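PDB 5G5S: argonaute from Methanocaldococcus jannaschii, which uses short single-stranded DNA guides to bind complementary target DNA and slice it, and may defend the cell against invading genetic elements. Local coordinates for residues A[260-265]-A[632-637]; A[307-312]-A[622-627]; A[377-382]-A[402-407]; A[418-423]-A[452-457]. All blocks are in the same frame, centred on the assembly; numbering follows the deposited sequence.

Contact 1 (A[260-265]-A[632-637]); sequences YMDELD and GSNPVK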
loop_
_atom_site.group_PDB
_atom_site.type_symbol
_atom_site.label_atom_id
_atom_site.label_comp_id
_atom_site.label_asym_id
_atom_site.label_seq_id
_atom_site.Cartn_x
_atom_site.Cartn_y
_atom_site.Cartn_z
ATOM N N TYR A 260 7.613 9.848 -4.989
ATOM C CA TYR A 260 7.527 9.652 -6.430
ATOM C C TYR A 260 6.338 10.432 -6.937
ATOM O O TYR A 260 5.297 10.464 -6.271
ATOM C CB TYR A 260 7.420 8.160 -6.787
ATOM C CG TYR A 260 8.565 7.345 -6.230
ATOM C CD1 TYR A 260 9.826 7.388 -6.815
ATOM C CD2 TYR A 260 8.400 6.569 -5.089
ATOM C CE1 TYR A 260 10.899 6.682 -6.273
ATOM C CE2 TYR A 260 9.461 5.844 -4.546
ATOM C CZ TYR A 260 10.711 5.904 -5.141
ATOM O OH TYR A 260 11.761 5.192 -4.610
ATOM N N MET A 261 6.502 11.087 -8.105
ATOM C CA MET A 261 5.465 11.879 -8.779
ATOM C C MET A 261 4.268 11.016 -9.176
ATOM O O MET A 261 3.147 11.519 -9.206
ATOM C CB MET A 261 6.030 12.615 -10.011
ATOM C CG MET A 261 7.105 13.656 -9.685
ATOM S SD MET A 261 6.628 14.975 -8.532
ATOM C CE MET A 261 5.512 15.929 -9.552
ATOM N N ASP A 262 4.515 9.717 -9.466
ATOM C CA ASP A 262 3.512 8.712 -9.845
ATOM C C ASP A 262 2.843 8.048 -8.626
ATOM O O ASP A 262 1.879 7.292 -8.791
ATOM C CB ASP A 262 4.112 7.665 -10.805
ATOM C CG ASP A 262 5.419 7.033 -10.350
ATOM O OD1 ASP A 262 6.366 7.790 -10.015
ATOM O OD2 ASP A 262 5.530 5.790 -10.418
ATOM N N GLU A 263 3.341 8.351 -7.409
ATOM C CA GLU A 263 2.794 7.859 -6.138
ATOM C C GLU A 263 1.830 8.894 -5.535
ATOM O O GLU A 263 1.141 8.594 -4.558
ATOM C CB GLU A 263 3.919 7.519 -5.146
ATOM N N LEU A 264 1.779 10.104 -6.130
ATOM C CA LEU A 264 0.911 11.201 -5.702
ATOM C C LEU A 264 -0.536 10.932 -6.072
ATOM O O LEU A 264 -0.810 10.275 -7.081
ATOM C CB LEU A 264 1.359 12.534 -6.326
ATOM C CG LEU A 264 2.609 13.193 -5.744
ATOM C CD1 LEU A 264 3.174 14.221 -6.707
ATOM C CD2 LEU A 264 2.322 13.838 -4.394
ATOM N N ASP A 265 -1.450 11.482 -5.282
ATOM C CA ASP A 265 -2.871 11.318 -5.528
ATOM C C ASP A 265 -3.307 12.143 -6.731
ATOM O O ASP A 265 -2.656 13.113 -7.112
ATOM C CB ASP A 265 -3.679 11.708 -4.292
ATOM N N GLY A 632 -2.517 8.823 -15.636
ATOM C CA GLY A 632 -1.803 7.577 -15.819
ATOM C C GLY A 632 -1.876 6.702 -14.585
ATOM O O GLY A 632 -1.871 7.196 -13.467
ATOM N N SER A 633 -1.958 5.394 -14.792
ATOM C CA SER A 633 -2.039 4.448 -13.692
ATOM C C SER A 633 -0.993 3.352 -13.815
ATOM O O SER A 633 -0.626 2.949 -14.908
ATOM C CB SER A 633 -3.425 3.825 -13.639
ATOM O OG SER A 633 -3.715 3.178 -14.857
ATOM N N ASN A 634 -0.507 2.878 -12.678
ATOM C CA ASN A 634 0.493 1.829 -12.661
ATOM C C ASN A 634 -0.142 0.488 -12.361
ATOM O O ASN A 634 -1.022 0.392 -11.516
ATOM C CB ASN A 634 1.530 2.118 -11.584
ATOM C CG ASN A 634 2.385 3.314 -11.905
ATOM O OD1 ASN A 634 2.321 3.855 -13.000
ATOM N ND2 ASN A 634 3.197 3.731 -10.951
ATOM N N PRO A 635 0.299 -0.554 -13.052
ATOM C CA PRO A 635 -0.228 -1.900 -12.780
ATOM C C PRO A 635 0.291 -2.483 -11.454
ATOM O O PRO A 635 1.263 -1.989 -10.869
ATOM C CB PRO A 635 0.230 -2.716 -13.995
ATOM C CG PRO A 635 1.427 -2.020 -14.479
ATOM C CD PRO A 635 1.271 -0.565 -14.163
ATOM N N VAL A 636 -0.397 -3.525 -10.982
ATOM C CA VAL A 636 -0.069 -4.275 -9.775
ATOM C C VAL A 636 0.556 -5.589 -10.247
ATOM O O VAL A 636 0.024 -6.232 -11.155
ATOM C CB VAL A 636 -1.331 -4.525 -8.894
ATOM C CG1 VAL A 636 -0.980 -5.318 -7.643
ATOM C CG2 VAL A 636 -2.028 -3.214 -8.523
ATOM N N LYS A 637 1.687 -5.976 -9.644
ATOM C CA LYS A 637 2.349 -7.236 -9.972
ATOM C C LYS A 637 1.911 -8.340 -9.004
ATOM O O LYS A 637 1.909 -8.138 -7.790
ATOM C CB LYS A 637 3.870 -7.081 -9.954
ATOM C CG LYS A 637 4.613 -8.299 -10.501
ATOM C CD LYS A 637 6.129 -8.134 -10.458
ATOM C CE LYS A 637 6.711 -8.250 -9.071
ATOM N NZ LYS A 637 8.195 -8.211 -9.112
#

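Contact 2 (A[307-312]-A[622-627]); sequences MKFNNT and GIFLPH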
loop_
_atom_site.group_PDB
_atom_site.type_symbol
_atom_site.label_atom_id
_atom_site.label_comp_id
_atom_site.label_asym_id
_atom_site.label_seq_id
_atom_site.Cartn_x
_atom_site.Cartn_y
_atom_site.Cartn_z
ATOM N N MET A 307 -6.782 -10.540 -20.635
ATOM C CA MET A 307 -8.143 -10.976 -20.336
ATOM C C MET A 307 -8.865 -9.732 -19.756
ATOM O O MET A 307 -8.213 -8.826 -19.218
ATOM C CB MET A 307 -8.149 -12.133 -19.291
ATOM C CG MET A 307 -7.932 -11.652 -17.845
ATOM S SD MET A 307 -8.113 -12.847 -16.499
ATOM C CE MET A 307 -9.848 -12.864 -16.302
ATOM N N LYS A 308 -10.197 -9.702 -19.846
ATOM C CA LYS A 308 -10.986 -8.630 -19.249
ATOM C C LYS A 308 -11.761 -9.255 -18.094
ATOM O O LYS A 308 -12.334 -10.331 -18.262
ATOM C CB LYS A 308 -11.914 -7.956 -20.274
ATOM C CG LYS A 308 -12.392 -6.581 -19.795
ATOM C CD LYS A 308 -12.780 -5.661 -20.945
ATOM C CE LYS A 308 -11.830 -4.498 -21.130
ATOM N NZ LYS A 308 -11.993 -3.467 -20.077
ATOM N N PHE A 309 -11.721 -8.636 -16.908
ATOM C CA PHE A 309 -12.410 -9.191 -15.751
ATOM C C PHE A 309 -13.918 -9.003 -15.831
ATOM O O PHE A 309 -14.393 -8.035 -16.420
ATOM C CB PHE A 309 -11.866 -8.589 -14.441
ATOM C CG PHE A 309 -10.373 -8.677 -14.238
ATOM C CD1 PHE A 309 -9.715 -9.900 -14.306
ATOM C CD2 PHE A 309 -9.635 -7.549 -13.902
ATOM C CE1 PHE A 309 -8.338 -9.981 -14.104
ATOM C CE2 PHE A 309 -8.259 -7.631 -13.683
ATOM C CZ PHE A 309 -7.617 -8.848 -13.785
ATOM N N ASN A 310 -14.674 -9.928 -15.238
ATOM C CA ASN A 310 -16.129 -9.802 -15.203
ATOM C C ASN A 310 -16.514 -8.794 -14.146
ATOM O O ASN A 310 -15.837 -8.694 -13.115
ATOM C CB ASN A 310 -16.782 -11.149 -14.897
ATOM C CG ASN A 310 -16.470 -12.216 -15.908
ATOM O OD1 ASN A 310 -16.450 -11.974 -17.124
ATOM N ND2 ASN A 310 -16.216 -13.417 -15.420
ATOM N N ASN A 311 -17.582 -8.036 -14.396
ATOM C CA ASN A 311 -18.075 -7.044 -13.452
ATOM C C ASN A 311 -18.950 -7.798 -12.454
ATOM O O ASN A 311 -20.168 -7.886 -12.618
ATOM C CB ASN A 311 -18.839 -5.938 -14.191
ATOM C CG ASN A 311 -19.261 -4.790 -13.311
ATOM O OD1 ASN A 311 -18.526 -4.348 -12.420
ATOM N ND2 ASN A 311 -20.443 -4.253 -13.581
ATOM N N THR A 312 -18.301 -8.428 -11.472
ATOM C CA THR A 312 -18.942 -9.276 -10.472
ATOM C C THR A 312 -20.037 -8.536 -9.704
ATOM O O THR A 312 -19.817 -7.410 -9.267
ATOM C CB THR A 312 -17.874 -10.005 -9.642
ATOM O OG1 THR A 312 -17.096 -10.808 -10.535
ATOM C CG2 THR A 312 -18.455 -10.887 -8.530
ATOM N N GLY A 622 1.846 -11.960 -12.843
ATOM C CA GLY A 622 0.523 -11.459 -13.154
ATOM C C GLY A 622 0.594 -9.951 -13.242
ATOM O O GLY A 622 1.190 -9.305 -12.377
ATOM N N ILE A 623 0.078 -9.389 -14.333
ATOM C CA ILE A 623 0.028 -7.944 -14.556
ATOM C C ILE A 623 -1.454 -7.578 -14.437
ATOM O O ILE A 623 -2.263 -7.904 -15.306
ATOM C CB ILE A 623 0.700 -7.484 -15.881
ATOM C CG1 ILE A 623 2.160 -7.990 -15.984
ATOM C CG2 ILE A 623 0.623 -5.951 -16.025
ATOM C CD1 ILE A 623 2.789 -7.764 -17.388
ATOM N N PHE A 624 -1.780 -6.933 -13.318
ATOM C CA PHE A 624 -3.109 -6.583 -12.841
ATOM C C PHE A 624 -3.379 -5.069 -12.966
ATOM O O PHE A 624 -2.671 -4.264 -12.362
ATOM C CB PHE A 624 -3.166 -7.088 -11.378
ATOM C CG PHE A 624 -4.481 -7.121 -10.640
ATOM C CD1 PHE A 624 -5.411 -8.123 -10.890
ATOM C CD2 PHE A 624 -4.746 -6.213 -9.618
ATOM C CE1 PHE A 624 -6.618 -8.166 -10.186
ATOM C CE2 PHE A 624 -5.949 -6.261 -8.914
ATOM C CZ PHE A 624 -6.885 -7.224 -9.214
ATOM N N LEU A 625 -4.384 -4.683 -13.790
ATOM C CA LEU A 625 -4.765 -3.283 -13.991
ATOM C C LEU A 625 -6.298 -3.136 -13.751
ATOM O O LEU A 625 -7.098 -3.157 -14.702
ATOM C CB LEU A 625 -4.298 -2.794 -15.375
ATOM C CG LEU A 625 -4.264 -1.282 -15.623
ATOM C CD1 LEU A 625 -3.246 -0.578 -14.719
ATOM C CD2 LEU A 625 -3.945 -0.983 -17.082
ATOM N N PRO A 626 -6.721 -3.042 -12.456
ATOM C CA PRO A 626 -8.160 -3.086 -12.158
ATOM C C PRO A 626 -9.022 -1.845 -12.349
ATOM O O PRO A 626 -10.113 -1.945 -12.894
ATOM C CB PRO A 626 -8.201 -3.578 -10.702
ATOM C CG PRO A 626 -6.937 -3.052 -10.098
ATOM C CD PRO A 626 -5.913 -3.061 -11.210
ATOM N N HIS A 627 -8.576 -0.713 -11.826
ATOM C CA HIS A 627 -9.353 0.514 -11.716
ATOM C C HIS A 627 -9.130 1.586 -12.770
ATOM O O HIS A 627 -8.026 1.737 -13.293
ATOM C CB HIS A 627 -9.107 1.098 -10.305
ATOM C CG HIS A 627 -7.682 1.513 -10.062
ATOM N ND1 HIS A 627 -6.615 0.824 -10.628
ATOM C CD2 HIS A 627 -7.197 2.547 -9.335
ATOM C CE1 HIS A 627 -5.526 1.475 -10.250
ATOM N NE2 HIS A 627 -5.826 2.520 -9.468
#

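Contact 3 (A[377-382]-A[402-407]); sequences DKVNKM and NRWKYF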
loop_
_atom_site.group_PDB
_atom_site.type_symbol
_atom_site.label_atom_id
_atom_site.label_comp_id
_atom_site.label_asym_id
_atom_site.label_seq_id
_atom_site.Cartn_x
_atom_site.Cartn_y
_atom_site.Cartn_z
ATOM N N ASP A 377 -28.999 22.693 5.747
ATOM C CA ASP A 377 -29.967 22.106 4.817
ATOM C C ASP A 377 -29.450 20.859 4.062
ATOM O O ASP A 377 -30.263 20.072 3.580
ATOM C CB ASP A 377 -30.505 23.177 3.847
ATOM C CG ASP A 377 -31.409 24.233 4.479
ATOM O OD1 ASP A 377 -31.175 24.595 5.660
ATOM O OD2 ASP A 377 -32.322 24.730 3.780
ATOM N N LYS A 378 -28.113 20.667 3.988
ATOM C CA LYS A 378 -27.473 19.518 3.340
ATOM C C LYS A 378 -27.314 18.337 4.310
ATOM O O LYS A 378 -27.564 17.194 3.925
ATOM C CB LYS A 378 -26.113 19.911 2.740
ATOM C CG LYS A 378 -26.142 20.100 1.231
ATOM C CD LYS A 378 -25.687 18.849 0.483
ATOM C CE LYS A 378 -25.884 19.023 -1.000
ATOM N NZ LYS A 378 -25.653 17.758 -1.738
ATOM N N VAL A 379 -26.881 18.621 5.560
ATOM C CA VAL A 379 -26.699 17.658 6.657
ATOM C C VAL A 379 -28.093 17.127 7.102
ATOM O O VAL A 379 -28.237 15.931 7.354
ATOM C CB VAL A 379 -25.903 18.310 7.830
ATOM C CG1 VAL A 379 -25.873 17.430 9.077
ATOM C CG2 VAL A 379 -24.488 18.684 7.404
ATOM N N ASN A 380 -29.111 18.021 7.166
ATOM C CA ASN A 380 -30.484 17.673 7.552
ATOM C C ASN A 380 -31.192 16.802 6.506
ATOM O O ASN A 380 -31.645 15.711 6.854
ATOM C CB ASN A 380 -31.309 18.919 7.900
ATOM C CG ASN A 380 -30.866 19.642 9.157
ATOM O OD1 ASN A 380 -30.257 19.067 10.068
ATOM N ND2 ASN A 380 -31.182 20.926 9.246
ATOM N N LYS A 381 -31.245 17.255 5.228
ATOM C CA LYS A 381 -31.866 16.518 4.116
ATOM C C LYS A 381 -31.269 15.126 3.923
ATOM O O LYS A 381 -31.983 14.222 3.501
ATOM C CB LYS A 381 -31.796 17.314 2.806
ATOM N N MET A 382 -29.976 14.946 4.240
ATOM C CA MET A 382 -29.321 13.644 4.132
ATOM C C MET A 382 -29.682 12.734 5.316
ATOM O O MET A 382 -30.077 11.586 5.100
ATOM C CB MET A 382 -27.797 13.795 4.001
ATOM C CG MET A 382 -27.049 12.473 4.184
ATOM S SD MET A 382 -25.264 12.596 4.327
ATOM C CE MET A 382 -25.111 13.433 5.869
ATOM N N ASN A 402 -28.385 19.823 18.899
ATOM C CA ASN A 402 -27.574 20.767 19.681
ATOM C C ASN A 402 -26.060 20.517 19.691
ATOM O O ASN A 402 -25.322 21.269 20.336
ATOM C CB ASN A 402 -28.141 20.960 21.100
ATOM C CG ASN A 402 -29.598 21.313 21.090
ATOM O OD1 ASN A 402 -30.460 20.477 21.374
ATOM N ND2 ASN A 402 -29.905 22.532 20.672
ATOM N N ARG A 403 -25.597 19.490 18.951
ATOM C CA ARG A 403 -24.183 19.126 18.846
ATOM C C ARG A 403 -23.514 19.666 17.566
ATOM O O ARG A 403 -22.637 19.016 16.991
ATOM C CB ARG A 403 -23.979 17.615 19.042
ATOM C CG ARG A 403 -24.130 17.164 20.485
ATOM C CD ARG A 403 -24.159 15.659 20.602
ATOM N NE ARG A 403 -25.042 15.224 21.683
ATOM C CZ ARG A 403 -26.284 14.781 21.509
ATOM N NH1 ARG A 403 -26.796 14.679 20.288
ATOM N NH2 ARG A 403 -27.012 14.407 22.552
ATOM N N TRP A 404 -23.932 20.881 17.148
ATOM C CA TRP A 404 -23.389 21.637 16.020
ATOM C C TRP A 404 -22.322 22.531 16.635
ATOM O O TRP A 404 -22.632 23.345 17.512
ATOM C CB TRP A 404 -24.475 22.510 15.359
ATOM C CG TRP A 404 -25.511 21.747 14.595
ATOM C CD1 TRP A 404 -26.622 21.142 15.102
ATOM C CD2 TRP A 404 -25.571 21.574 13.173
ATOM N NE1 TRP A 404 -27.350 20.561 14.088
ATOM C CE2 TRP A 404 -26.726 20.813 12.891
ATOM C CE3 TRP A 404 -24.756 21.983 12.103
ATOM C CZ2 TRP A 404 -27.088 20.454 11.584
ATOM C CZ3 TRP A 404 -25.112 21.622 10.812
ATOM C CH2 TRP A 404 -26.260 20.861 10.563
ATOM N N LYS A 405 -21.066 22.354 16.219
ATOM C CA LYS A 405 -19.933 23.097 16.761
ATOM C C LYS A 405 -18.985 23.593 15.672
ATOM O O LYS A 405 -18.760 22.896 14.674
ATOM C CB LYS A 405 -19.146 22.208 17.749
ATOM C CG LYS A 405 -19.813 22.000 19.105
ATOM C CD LYS A 405 -19.049 20.993 19.965
ATOM C CE LYS A 405 -19.225 21.203 21.458
ATOM N NZ LYS A 405 -20.609 20.913 21.935
ATOM N N TYR A 406 -18.387 24.776 15.896
ATOM C CA TYR A 406 -17.390 25.354 14.997
ATOM C C TYR A 406 -15.986 25.032 15.502
ATOM O O TYR A 406 -15.784 24.908 16.714
ATOM C CB TYR A 406 -17.551 26.873 14.869
ATOM C CG TYR A 406 -18.676 27.320 13.960
ATOM C CD1 TYR A 406 -18.600 27.136 12.581
ATOM C CD2 TYR A 406 -19.766 28.023 14.465
ATOM C CE1 TYR A 406 -19.618 27.574 11.736
ATOM C CE2 TYR A 406 -20.783 28.482 13.627
ATOM C CZ TYR A 406 -20.707 28.249 12.264
ATOM O OH TYR A 406 -21.708 28.701 11.438
ATOM N N PHE A 407 -15.019 24.903 14.573
ATOM C CA PHE A 407 -13.621 24.622 14.898
ATOM C C PHE A 407 -12.660 25.333 13.934
ATOM O O PHE A 407 -13.048 25.705 12.821
ATOM C CB PHE A 407 -13.351 23.094 14.919
ATOM C CG PHE A 407 -13.270 22.412 13.569
ATOM C CD1 PHE A 407 -14.407 21.895 12.962
ATOM C CD2 PHE A 407 -12.050 22.277 12.911
ATOM C CE1 PHE A 407 -14.329 21.268 11.714
ATOM C CE2 PHE A 407 -11.977 21.667 11.654
ATOM C CZ PHE A 407 -13.116 21.162 11.066
#

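Contact 4 (A[418-423]-A[452-457]); sequences EIKSEF and FDLKII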
loop_
_atom_site.group_PDB
_atom_site.type_symbol
_atom_site.label_atom_id
_atom_site.label_comp_id
_atom_site.label_asym_id
_atom_site.label_seq_id
_atom_site.Cartn_x
_atom_site.Cartn_y
_atom_site.Cartn_z
ATOM N N GLU A 418 -13.332 20.904 24.371
ATOM C CA GLU A 418 -14.759 21.229 24.408
ATOM C C GLU A 418 -15.614 19.946 24.348
ATOM O O GLU A 418 -16.629 19.866 25.044
ATOM C CB GLU A 418 -15.107 22.169 23.243
ATOM C CG GLU A 418 -16.393 22.957 23.422
ATOM C CD GLU A 418 -16.637 24.032 22.378
ATOM O OE1 GLU A 418 -15.679 24.760 22.031
ATOM O OE2 GLU A 418 -17.799 24.172 21.934
ATOM N N ILE A 419 -15.202 18.950 23.514
ATOM C CA ILE A 419 -15.894 17.662 23.339
ATOM C C ILE A 419 -15.693 16.759 24.569
ATOM O O ILE A 419 -16.668 16.175 25.048
ATOM C CB ILE A 419 -15.471 16.922 22.024
ATOM C CG1 ILE A 419 -15.489 17.830 20.761
ATOM C CG2 ILE A 419 -16.250 15.605 21.818
ATOM C CD1 ILE A 419 -16.826 18.029 20.017
ATOM N N LYS A 420 -14.423 16.621 25.043
ATOM C CA LYS A 420 -13.999 15.791 26.184
ATOM C C LYS A 420 -14.766 16.094 27.472
ATOM O O LYS A 420 -15.019 15.177 28.259
ATOM C CB LYS A 420 -12.476 15.890 26.400
ATOM C CG LYS A 420 -11.892 14.805 27.304
ATOM C CD LYS A 420 -10.383 14.664 27.137
ATOM C CE LYS A 420 -9.730 13.921 28.284
ATOM N NZ LYS A 420 -10.138 12.491 28.354
ATOM N N SER A 421 -15.174 17.372 27.650
ATOM C CA SER A 421 -15.960 17.876 28.780
ATOM C C SER A 421 -17.274 17.092 28.941
ATOM O O SER A 421 -17.809 17.007 30.056
ATOM C CB SER A 421 -16.243 19.364 28.605
ATOM O OG SER A 421 -15.043 20.098 28.420
ATOM N N GLU A 422 -17.774 16.515 27.821
ATOM C CA GLU A 422 -18.956 15.662 27.764
ATOM C C GLU A 422 -18.465 14.209 27.788
ATOM O O GLU A 422 -17.919 13.719 26.798
ATOM C CB GLU A 422 -19.790 15.959 26.506
ATOM N N PHE A 423 -18.591 13.553 28.956
ATOM C CA PHE A 423 -18.159 12.171 29.176
ATOM C C PHE A 423 -19.230 11.195 28.694
ATOM O O PHE A 423 -20.229 10.970 29.386
ATOM C CB PHE A 423 -17.803 11.933 30.658
ATOM C CG PHE A 423 -16.519 12.593 31.101
ATOM C CD1 PHE A 423 -15.304 11.927 30.997
ATOM C CD2 PHE A 423 -16.526 13.877 31.634
ATOM C CE1 PHE A 423 -14.116 12.538 31.408
ATOM C CE2 PHE A 423 -15.336 14.487 32.047
ATOM C CZ PHE A 423 -14.139 13.812 31.930
ATOM N N PHE A 452 -11.324 10.062 17.892
ATOM C CA PHE A 452 -11.435 8.628 18.187
ATOM C C PHE A 452 -10.881 8.231 19.573
ATOM O O PHE A 452 -11.372 7.269 20.170
ATOM C CB PHE A 452 -10.858 7.758 17.061
ATOM C CG PHE A 452 -11.085 6.288 17.312
ATOM C CD1 PHE A 452 -12.341 5.722 17.125
ATOM C CD2 PHE A 452 -10.075 5.492 17.846
ATOM C CE1 PHE A 452 -12.572 4.383 17.433
ATOM C CE2 PHE A 452 -10.320 4.165 18.198
ATOM C CZ PHE A 452 -11.560 3.612 17.970
ATOM N N ASP A 453 -9.878 8.973 20.082
ATOM C CA ASP A 453 -9.305 8.760 21.410
ATOM C C ASP A 453 -10.372 9.001 22.499
ATOM O O ASP A 453 -10.253 8.477 23.606
ATOM C CB ASP A 453 -8.112 9.703 21.636
ATOM C CG ASP A 453 -6.766 9.178 21.173
ATOM O OD1 ASP A 453 -6.674 7.969 20.848
ATOM O OD2 ASP A 453 -5.790 9.959 21.195
ATOM N N LEU A 454 -11.413 9.789 22.146
ATOM C CA LEU A 454 -12.596 10.164 22.932
ATOM C C LEU A 454 -13.805 9.254 22.552
ATOM O O LEU A 454 -14.941 9.576 22.899
ATOM C CB LEU A 454 -12.944 11.635 22.590
ATOM C CG LEU A 454 -12.380 12.767 23.456
ATOM C CD1 LEU A 454 -10.876 12.950 23.265
ATOM C CD2 LEU A 454 -13.041 14.063 23.093
ATOM N N LYS A 455 -13.553 8.138 21.815
ATOM C CA LYS A 455 -14.551 7.168 21.322
ATOM C C LYS A 455 -15.539 7.743 20.266
ATOM O O LYS A 455 -16.634 7.201 20.078
ATOM C CB LYS A 455 -15.268 6.427 22.476
ATOM N N ILE A 456 -15.134 8.824 19.565
ATOM C CA ILE A 456 -15.953 9.469 18.532
ATOM C C ILE A 456 -15.444 9.057 17.149
ATOM O O ILE A 456 -14.359 9.478 16.743
ATOM C CB ILE A 456 -16.035 11.034 18.660
ATOM C CG1 ILE A 456 -15.990 11.588 20.121
ATOM C CG2 ILE A 456 -17.160 11.636 17.814
ATOM C CD1 ILE A 456 -17.160 11.289 21.067
ATOM N N ILE A 457 -16.221 8.231 16.430
ATOM C CA ILE A 457 -15.896 7.816 15.053
ATOM C C ILE A 457 -16.273 9.029 14.186
ATOM O O ILE A 457 -17.272 9.687 14.474
ATOM C CB ILE A 457 -16.631 6.508 14.643
ATOM C CG1 ILE A 457 -16.166 5.332 15.522
ATOM C CG2 ILE A 457 -16.442 6.193 13.135
ATOM C CD1 ILE A 457 -17.124 4.165 15.609
#

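Contact 1 (A[260-265]-A[632-637])
Asp262 and Asn634 make this contact by themselves, through one polar bond between two loops. The Asn634 amide gives ND2 to Asp262 OD2 at 3.2 Å, with an N-H...O angle of 148°, so the bond is moderately bent. The acceptor lies almost in the plane of the amide, and on the carboxylate it is the anti lone pair of OD2, facing away from OD1, that accepts the bond. The two side chains cross at roughly a right angle, and carboxylate and amide planes stand 58° apart. Asp262 CG sits between the backbone N and the carbonyl carbon (chi1 51°), which carries the carboxylate out toward the loop 632-635.

An ionic partner lies beyond the two segments: Asp262 OD2 also forms a salt bridge with Arg158, its stronger polar partner, so the same oxygen serves a guanidinium and an amide.

Bonds to the main chain shape each side. A type I turn from Tyr260 to Glu263, closed by Glu263 N to Tyr260 O at 3.1 Å, presents Asp262. On the other segment, the Arg681 side chain bonds to the carbonyls of Asn634 and Pro635.

The turn follows strand 255-260, close to the guide-contacting His159, while Asn634 ends the 627-634 region that binds the phosphorylated 5' end of the guide; the bond links the antiparallel sheet that includes PAZ strands to this guide-binding loop of the PIWI domain.

Contact 2 (A[307-312]-A[622-627])
The large mixed sheet of the RNase H-like PIWI core is the setting here: Phe309, just past the end of strand 302-308, meets Phe624 on strand 621-625. Strand 614-618 runs between these two strands and pairs antiparallel with each, so the phenyl rings reach across a neighbour to touch. Both residues are buried, and the contact is wholly apolar. The ring centroids are 5.5 Å apart and the planes make 47°, an oblique meeting.

Phe309 CG lies anti to its carbonyl carbon, beside the backbone N (chi1 -54°), and the ring is directed at the PIWI strand. Phe624 takes the other course, with CG anti to N at -169°, and its side chain crosses that of Phe309 at about a right angle. Helix 656-666 packs against Phe309, through Met659 and the ring of Tyr663. On the strand side, Val636 and Leu638 lie against Phe624.

The touching parts are two ring bonds, CE2-CZ of Phe309 and CD1-CE1 of Phe624: Phe309 CZ comes to 3.7 Å from Phe624 CD1, and Phe309 CE2 to 3.9 Å from Phe624 CE1.

Contact 3 (A[377-382]-A[402-407])
Trp404 reaches from its strand toward helix 372-390 and meets Val379 and Asn380 with the six-membered part of the indole. Val379 comes from the opposite direction and meets the ring obliquely: Val379 CB and Trp404 CH2 stand 3.8 Å apart, and CG1 of the valine lies at the same distance from CH2. The backbone itself points CB at the indole; with CG1 anti to the backbone N (chi1 171°), that methyl joins it there.

Asn380 meets the same ring differently. Its OD1 lies at the indole edge, near the ring plane, 3.8 Å from Trp404 CZ2, while the amide plane is turned 77° from that of the ring. This is a van der Waals approach of a polar atom; the hydrogen bond of OD1 goes to the hydroxyl of Tyr400, whose ring also meets Trp404 nearly perpendicularly.

Strand 357-365, helix 372-390 and strand 397-407 form a beta-alpha-beta unit of the Mid domain, and the contact packs the connecting helix onto one edge strand of its parallel four-stranded sheet. Ile362 and Ile364 of strand 357-365 touch Trp404. Val379, buried, also touches Leu431 and Ile433 of strand 428-434, and Trp466 of helix 463-467 borders it, so the valine bridges from Trp404 to the middle of the sheet.

Contact 4 (A[418-423]-A[452-457])
Ile419 holds CG2 anti to its backbone N, with CG1 beside that N (chi1 -48°), which leaves the CG2 methyl against Leu454 CD2. Leu454 itself has chi1 at -93°, away from a staggered value, with chi2 at 71°; together these torsions extend CD2 toward the helix at the junction of Ile419 and Lys420.

That one methyl does most of the touching. Leu454 CD2 lies 3.8 Å from Ile419 CG2, the two side chains crossing at about a right angle, and it also rests on the backbone, 3.5 Å from Lys420 N. Lys420 CB closes in from the neighbouring position, 3.8 Å from the same CD2, so the methyl is held among Ile419, Lys420 and the main chain between them. The lysine contributes its CB here and remains exposed.

In the Mid domain this joins the C-terminal part of helix 412-420 to the link between helix 442-452 and strand 456-462, an edge strand of the parallel four-stranded sheet. A Schellman motif ends helix 442-452: Lys455, with positive phi, is its C-prime residue, and its N bonds to Phe452 O at 2.9 Å within a type I turn that directs Leu454 toward helix 412-420.

Ile456 adds a looser contact, its CG1 4.4 Å from Ile419 CG2. Buried Ile419 also packs on Tyr361 and on Lys405, while Ile456 leans on Cys428 and Ala430 of the adjoining strand 428-434.

In the fold
The four contacts form two pairs. Contacts 1 and 2, with centres 17 Å apart, share the large mixed sheet of the PIWI core: strands 621-625 and 636-645 are adjacent in it, and Val636 N probably bonds to Phe624 O at 2.8 Å. Contacts 3 and 4, with centres 18 Å apart, belong to the Mid domain and its parallel sheet; Lys405 of contact 3 packs on Glu418 and Ile419 of contact 4. Centres of contacts in different pairs are 37 to 43 Å apart. Along the chain contact 3 precedes contact 4, both nested within contact 2, itself nested within contact 1. The mixed sheet thus takes in strands from before the Mid domain, such as 302-308, as well as later ones.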